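Local coordinates for protein mosquitocidal toxin (Lysinibacillus sphaericus, PDB 2VSE) that probably kills mosquito larvae as a holotoxin that joins an ADP-ribosyltransferase domain to a set of ricin-B-like beta-trefoil lectin domains, at residues A[3-8]-A[23-28]; A[11-16]-A[145-150]. All blocks are in the same frame, centred on the assembly; numbering follows the deposited sequence.

Contact 1 of 2, residues A[3-8]-A[23-28]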
loop_
_atom_site.group_PDB
_atom_site.type_symbol
_atom_site.label_atom_id
_atom_site.label_comp_id
_atom_site.label_asym_id
_atom_site.label_seq_id
_atom_site.Cartn_x
_atom_site.Cartn_y
_atom_site.Cartn_z
ATOM N N PRO A 3 6.652 6.332 -21.842
ATOM C CA PRO A 3 6.296 5.360 -22.893
ATOM C C PRO A 3 6.548 3.900 -22.483
ATOM O O PRO A 3 7.444 3.627 -21.671
ATOM C CB PRO A 3 7.200 5.751 -24.079
ATOM C CG PRO A 3 8.011 6.957 -23.624
ATOM C CD PRO A 3 7.936 6.995 -22.119
ATOM N N ASN A 4 5.751 2.984 -23.043
ATOM C CA ASN A 4 5.878 1.518 -22.836
ATOM C C ASN A 4 5.732 0.976 -21.385
ATOM O O ASN A 4 5.849 -0.241 -21.156
ATOM C CB ASN A 4 7.161 0.973 -23.486
ATOM C CG ASN A 4 7.621 1.807 -24.678
ATOM O OD1 ASN A 4 8.534 2.626 -24.556
ATOM N ND2 ASN A 4 6.980 1.612 -25.829
ATOM N N SER A 5 5.466 1.859 -20.419
ATOM C CA SER A 5 5.195 1.438 -19.034
ATOM C C SER A 5 3.865 0.659 -18.948
ATOM O O SER A 5 3.198 0.488 -19.968
ATOM C CB SER A 5 5.207 2.654 -18.093
ATOM O OG SER A 5 4.264 3.640 -18.481
ATOM N N PRO A 6 3.481 0.162 -17.748
ATOM C CA PRO A 6 2.203 -0.567 -17.667
ATOM C C PRO A 6 1.001 0.297 -18.047
ATOM O O PRO A 6 1.007 1.512 -17.828
ATOM C CB PRO A 6 2.102 -0.974 -16.189
ATOM C CG PRO A 6 3.514 -0.882 -15.661
ATOM C CD PRO A 6 4.166 0.216 -16.442
ATOM N N LYS A 7 -0.020 -0.345 -18.606
ATOM C CA LYS A 7 -1.211 0.344 -19.091
ATOM C C LYS A 7 -2.056 0.944 -17.968
ATOM O O LYS A 7 -2.751 1.942 -18.186
ATOM C CB LYS A 7 -2.054 -0.599 -19.967
ATOM C CG LYS A 7 -1.428 -0.886 -21.343
ATOM C CD LYS A 7 -1.919 -2.220 -21.911
ATOM C CE LYS A 7 -1.104 -2.653 -23.126
ATOM N NZ LYS A 7 -1.457 -1.858 -24.322
ATOM N N ASP A 8 -1.980 0.341 -16.775
ATOM C CA ASP A 8 -2.767 0.782 -15.620
ATOM C C ASP A 8 -2.107 0.544 -14.255
ATOM O O ASP A 8 -1.003 0.002 -14.174
ATOM C CB ASP A 8 -4.160 0.132 -15.659
ATOM C CG ASP A 8 -4.105 -1.393 -15.659
ATOM O OD1 ASP A 8 -3.538 -1.977 -14.708
ATOM O OD2 ASP A 8 -4.652 -2.008 -16.602
ATOM N N MET A 23 1.442 6.283 -8.536
ATOM C CA MET A 23 2.757 6.618 -9.065
ATOM C C MET A 23 3.295 5.509 -9.962
ATOM O O MET A 23 4.502 5.243 -9.977
ATOM C CB MET A 23 3.731 6.879 -7.920
ATOM C CG MET A 23 3.319 8.005 -6.992
ATOM S SD MET A 23 4.311 8.008 -5.495
ATOM C CE MET A 23 5.842 8.754 -6.059
ATOM N N SER A 24 2.397 4.872 -10.711
ATOM C CA SER A 24 2.764 3.797 -11.630
ATOM C C SER A 24 3.901 4.202 -12.601
ATOM O O SER A 24 4.943 3.560 -12.633
ATOM C CB SER A 24 1.519 3.303 -12.374
ATOM O OG SER A 24 1.837 2.222 -13.229
ATOM N N SER A 25 3.706 5.277 -13.355
ATOM C CA SER A 25 4.715 5.740 -14.315
ATOM C C SER A 25 6.100 5.879 -13.686
ATOM O O SER A 25 7.077 5.318 -14.183
ATOM C CB SER A 25 4.302 7.078 -14.942
ATOM O OG SER A 25 3.173 6.929 -15.778
ATOM N N LEU A 26 6.171 6.619 -12.584
ATOM C CA LEU A 26 7.443 6.891 -11.932
ATOM C C LEU A 26 8.092 5.637 -11.360
ATOM O O LEU A 26 9.293 5.412 -11.539
ATOM C CB LEU A 26 7.286 7.947 -10.841
ATOM C CG LEU A 26 8.602 8.166 -10.083
ATOM C CD1 LEU A 26 9.426 9.288 -10.690
ATOM C CD2 LEU A 26 8.341 8.392 -8.621
ATOM N N LEU A 27 7.304 4.824 -10.674
ATOM C CA LEU A 27 7.841 3.598 -10.102
ATOM C C LEU A 27 8.417 2.670 -11.175
ATOM O O LEU A 27 9.472 2.057 -10.970
ATOM C CB LEU A 27 6.803 2.879 -9.256
ATOM C CG LEU A 27 7.398 1.716 -8.467
ATOM C CD1 LEU A 27 8.369 2.219 -7.405
ATOM C CD2 LEU A 27 6.298 0.900 -7.850
ATOM N N TYR A 28 7.748 2.598 -12.324
ATOM C CA TYR A 28 8.208 1.738 -13.386
ATOM C C TYR A 28 9.547 2.246 -13.937
ATOM O O TYR A 28 10.445 1.459 -14.252
ATOM C CB TYR A 28 7.148 1.613 -14.487
ATOM C CG TYR A 28 7.593 0.703 -15.591
ATOM C CD1 TYR A 28 7.387 -0.669 -15.515
ATOM C CD2 TYR A 28 8.262 1.209 -16.706
ATOM C CE1 TYR A 28 7.809 -1.508 -16.535
ATOM C CE2 TYR A 28 8.694 0.374 -17.726
ATOM C CZ TYR A 28 8.467 -0.982 -17.628
ATOM O OH TYR A 28 8.902 -1.809 -18.630
HETATM O O HOH W 1 2.630 3.417 -16.050
#
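Asn-4 comes to Tyr-28 through its backbone: its carbonyl O lies obliquely to the ring, 4.3 Å from Tyr-28 OH, a proximity rather than a hydrogen bond. Ser-5 then settles over one face of the ring. Its CA stands 4.0 Å from the ring centroid and 20° off the normal, a CH-pi contact, while Ser-5 CB reaches Tyr-28 CD2 at 3.7 Å. The hydroxyl turns back between the backbone N and the carbonyl carbon (chi1 58°), where Ser-5 OG meets a water at 2.9 Å and also bonds Ser-2 OG. Pro-6 takes up the same face nearer the stem of the ring, its CD 3.5 Å from Tyr-28 CD1, so two consecutive residues lie across the aromatic group. The carbonyl O of Pro-6 accepts a bond of 3.1 Å from the water, which also meets Ser-24 OG at 3.2 Å; that hydroxyl is also hydrogen-bonded to Trp-11 NE1. No direct hydrogen bond joins the segments, and this three-way water is their polar bridge. At Asp-8 the backbone makes the approach, with Asp-8 O 3.7 Å from Ser-24 OG; the carboxylate is engaged by Thr-10. The case illustrates how an irregular chain can meet a helix through one aromatic face and a shared water. Tyr-28 and Ser-24, a turn apart on the opening part of helix 24-33, both face the N-terminal chain. Met-46 of strand 45-46 touches Tyr-28 and Pro-6 alike, and Leu-44 touches the tyrosine, placing this surface contact between helix and sheet edge.

Contact 2 of 2, residues A[11-16]-A[145-150]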
loop_
_atom_site.group_PDB
_atom_site.type_symbol
_atom_site.label_atom_id
_atom_site.label_comp_id
_atom_site.label_asym_id
_atom_site.label_seq_id
_atom_site.Cartn_x
_atom_site.Cartn_y
_atom_site.Cartn_z
ATOM N N TRP A 11 -0.685 -3.532 -11.320
ATOM C CA TRP A 11 0.516 -4.197 -10.818
ATOM C C TRP A 11 0.898 -3.828 -9.396
ATOM O O TRP A 11 1.627 -4.571 -8.745
ATOM C CB TRP A 11 1.706 -3.961 -11.759
ATOM C CG TRP A 11 2.194 -2.531 -11.870
ATOM C CD1 TRP A 11 1.470 -1.445 -12.270
ATOM C CD2 TRP A 11 3.516 -2.054 -11.607
ATOM N NE1 TRP A 11 2.250 -0.324 -12.265
ATOM C CE2 TRP A 11 3.517 -0.665 -11.874
ATOM C CE3 TRP A 11 4.708 -2.664 -11.183
ATOM C CZ2 TRP A 11 4.663 0.128 -11.731
ATOM C CZ3 TRP A 11 5.847 -1.874 -11.042
ATOM C CH2 TRP A 11 5.810 -0.491 -11.308
ATOM N N ILE A 12 0.420 -2.675 -8.934
ATOM C CA ILE A 12 0.701 -2.188 -7.584
ATOM C C ILE A 12 -0.545 -1.817 -6.746
ATOM O O ILE A 12 -0.418 -1.116 -5.743
ATOM C CB ILE A 12 1.649 -0.970 -7.591
ATOM C CG1 ILE A 12 1.252 0.020 -8.694
ATOM C CG2 ILE A 12 3.112 -1.421 -7.694
ATOM C CD1 ILE A 12 1.799 1.404 -8.463
ATOM N N GLN A 13 -1.727 -2.294 -7.142
ATOM C CA GLN A 13 -2.976 -1.955 -6.433
ATOM C C GLN A 13 -3.063 -2.513 -5.021
ATOM O O GLN A 13 -3.854 -2.041 -4.220
ATOM C CB GLN A 13 -4.216 -2.380 -7.227
ATOM C CG GLN A 13 -4.811 -1.257 -8.065
ATOM C CD GLN A 13 -6.081 -1.652 -8.825
ATOM O OE1 GLN A 13 -6.428 -1.013 -9.820
ATOM N NE2 GLN A 13 -6.780 -2.699 -8.357
ATOM N N ALA A 14 -2.234 -3.504 -4.728
ATOM C CA ALA A 14 -2.235 -4.192 -3.447
ATOM C C ALA A 14 -1.382 -3.485 -2.405
ATOM O O ALA A 14 -1.446 -3.831 -1.226
ATOM C CB ALA A 14 -1.730 -5.619 -3.627
ATOM N N ALA A 15 -0.583 -2.511 -2.842
ATOM C CA ALA A 15 0.438 -1.884 -2.001
ATOM C C ALA A 15 -0.037 -1.527 -0.592
ATOM O O ALA A 15 -1.076 -0.892 -0.408
ATOM C CB ALA A 15 1.024 -0.655 -2.690
ATOM N N SER A 16 0.740 -1.978 0.385
ATOM C CA SER A 16 0.630 -1.541 1.764
ATOM C C SER A 16 1.006 -0.066 1.815
ATOM O O SER A 16 0.379 0.719 2.536
ATOM C CB SER A 16 1.578 -2.368 2.640
ATOM O OG SER A 16 1.643 -1.865 3.963
ATOM N N PHE A 145 -4.565 -13.585 -2.044
ATOM C CA PHE A 145 -5.163 -13.264 -3.337
ATOM C C PHE A 145 -5.157 -11.747 -3.515
ATOM O O PHE A 145 -5.965 -11.032 -2.915
ATOM C CB PHE A 145 -6.585 -13.786 -3.444
ATOM C CG PHE A 145 -6.706 -15.278 -3.326
ATOM C CD1 PHE A 145 -6.717 -16.080 -4.460
ATOM C CD2 PHE A 145 -6.836 -15.882 -2.081
ATOM C CE1 PHE A 145 -6.846 -17.462 -4.357
ATOM C CE2 PHE A 145 -6.956 -17.266 -1.970
ATOM C CZ PHE A 145 -6.967 -18.055 -3.114
ATOM N N ALA A 146 -4.237 -11.255 -4.334
ATOM C CA ALA A 146 -4.017 -9.824 -4.456
ATOM C C ALA A 146 -4.024 -9.367 -5.898
ATOM O O ALA A 146 -3.676 -10.130 -6.788
ATOM C CB ALA A 146 -2.703 -9.443 -3.799
ATOM N N PRO A 147 -4.413 -8.105 -6.138
ATOM C CA PRO A 147 -4.282 -7.532 -7.473
ATOM C C PRO A 147 -2.805 -7.356 -7.825
ATOM O O PRO A 147 -1.980 -7.152 -6.926
ATOM C CB PRO A 147 -4.921 -6.152 -7.319
ATOM C CG PRO A 147 -4.780 -5.829 -5.870
ATOM C CD PRO A 147 -4.972 -7.136 -5.176
ATOM N N GLY A 148 -2.488 -7.453 -9.117
ATOM C CA GLY A 148 -1.152 -7.168 -9.628
ATOM C C GLY A 148 -0.035 -8.067 -9.138
ATOM O O GLY A 148 -0.237 -9.265 -8.896
ATOM N N GLY A 149 1.141 -7.463 -8.969
ATOM C CA GLY A 149 2.374 -8.193 -8.675
ATOM C C GLY A 149 3.195 -8.407 -9.940
ATOM O O GLY A 149 2.643 -8.475 -11.038
ATOM N N ILE A 150 4.512 -8.509 -9.774
ATOM C CA ILE A 150 5.447 -8.741 -10.872
ATOM C C ILE A 150 5.826 -10.218 -10.970
ATOM O O ILE A 150 6.209 -10.832 -9.974
ATOM C CB ILE A 150 6.722 -7.872 -10.698
ATOM C CG1 ILE A 150 6.345 -6.383 -10.654
ATOM C CG2 ILE A 150 7.749 -8.167 -11.809
ATOM C CD1 ILE A 150 7.483 -5.440 -10.260
HETATM O O HOH W 2 -0.254 -4.867 -6.359
#
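Trp-11, Gln-13 and Ala-14 pack against Ala-146 to Ile-150 in a buried contact between the N-terminal chain and the link joining strands 138-144 and 150-151 of the mixed sheet. The link falls in the Scabin-like region, consistent with an ADP-ribosyltransferase fold, and the N-terminal partner bends through a type I beta turn from Ile-12 to Ala-15. The two backbones run very close: Trp-11 CA is 3.6 Å from Gly-148 CA, possible because this glycine has no side chain. One step on, Gly-149 N donates to Trp-11 O at 2.9 Å. The bond is fairly straight at the hydrogen (163°), yet the donor stands 36° out of the carbonyl plane and so misses the lone pairs. A water adds a second tie, accepting from Ala-14 N at 2.9 Å and lying 2.9 Å from Pro-147 O and 3.1 Å from Trp-11 O; it can donate to these, but competing acceptors nearby keep it from serving all at once. The ring of Pro-147 fits against the turn, crossing the Gln-13 side chain at about a right angle, with Pro-147 CG 3.7 Å from Gln-13 CB. Ala-14 CB touches the same ring and meets Ala-146 CB at 3.9 Å. Arg-176 NH1 secures the turn, bonding the carbonyls of Gln-13 and Ala-15. Ile-12 CG2 lies over the Trp-11 indole, which a CG between backbone N and carbonyl carbon (chi1 66°) swings away from the link; its edge meets Ile-150, CD1 lying 4.0 Å from Trp-11 CZ3.

The centres of contact 1 and contact 2 lie 14 Å apart, and their segments alternate along the chain: 3-8, 11-16, 23-28, then 145-150. Trp-11 is shared by both. Its NE1 forms a hydrogen bond with Ser-24 OG at 2.8 Å, which ties the water-bridged side of contact 1 to the buried one of contact 2. Pro-6 CG packs 3.7 Å from Trp-11 NE1, and at the benzo end of the indole Leu-27 CD2 lies 3.8 Å from Trp-11 CH2. Met-46 touches Pro-6, Trp-11, Tyr-28 and Ile-150, so strand 45-46 borders both. Together they show an N-terminal arm packed along a domain, from its surface to its interior.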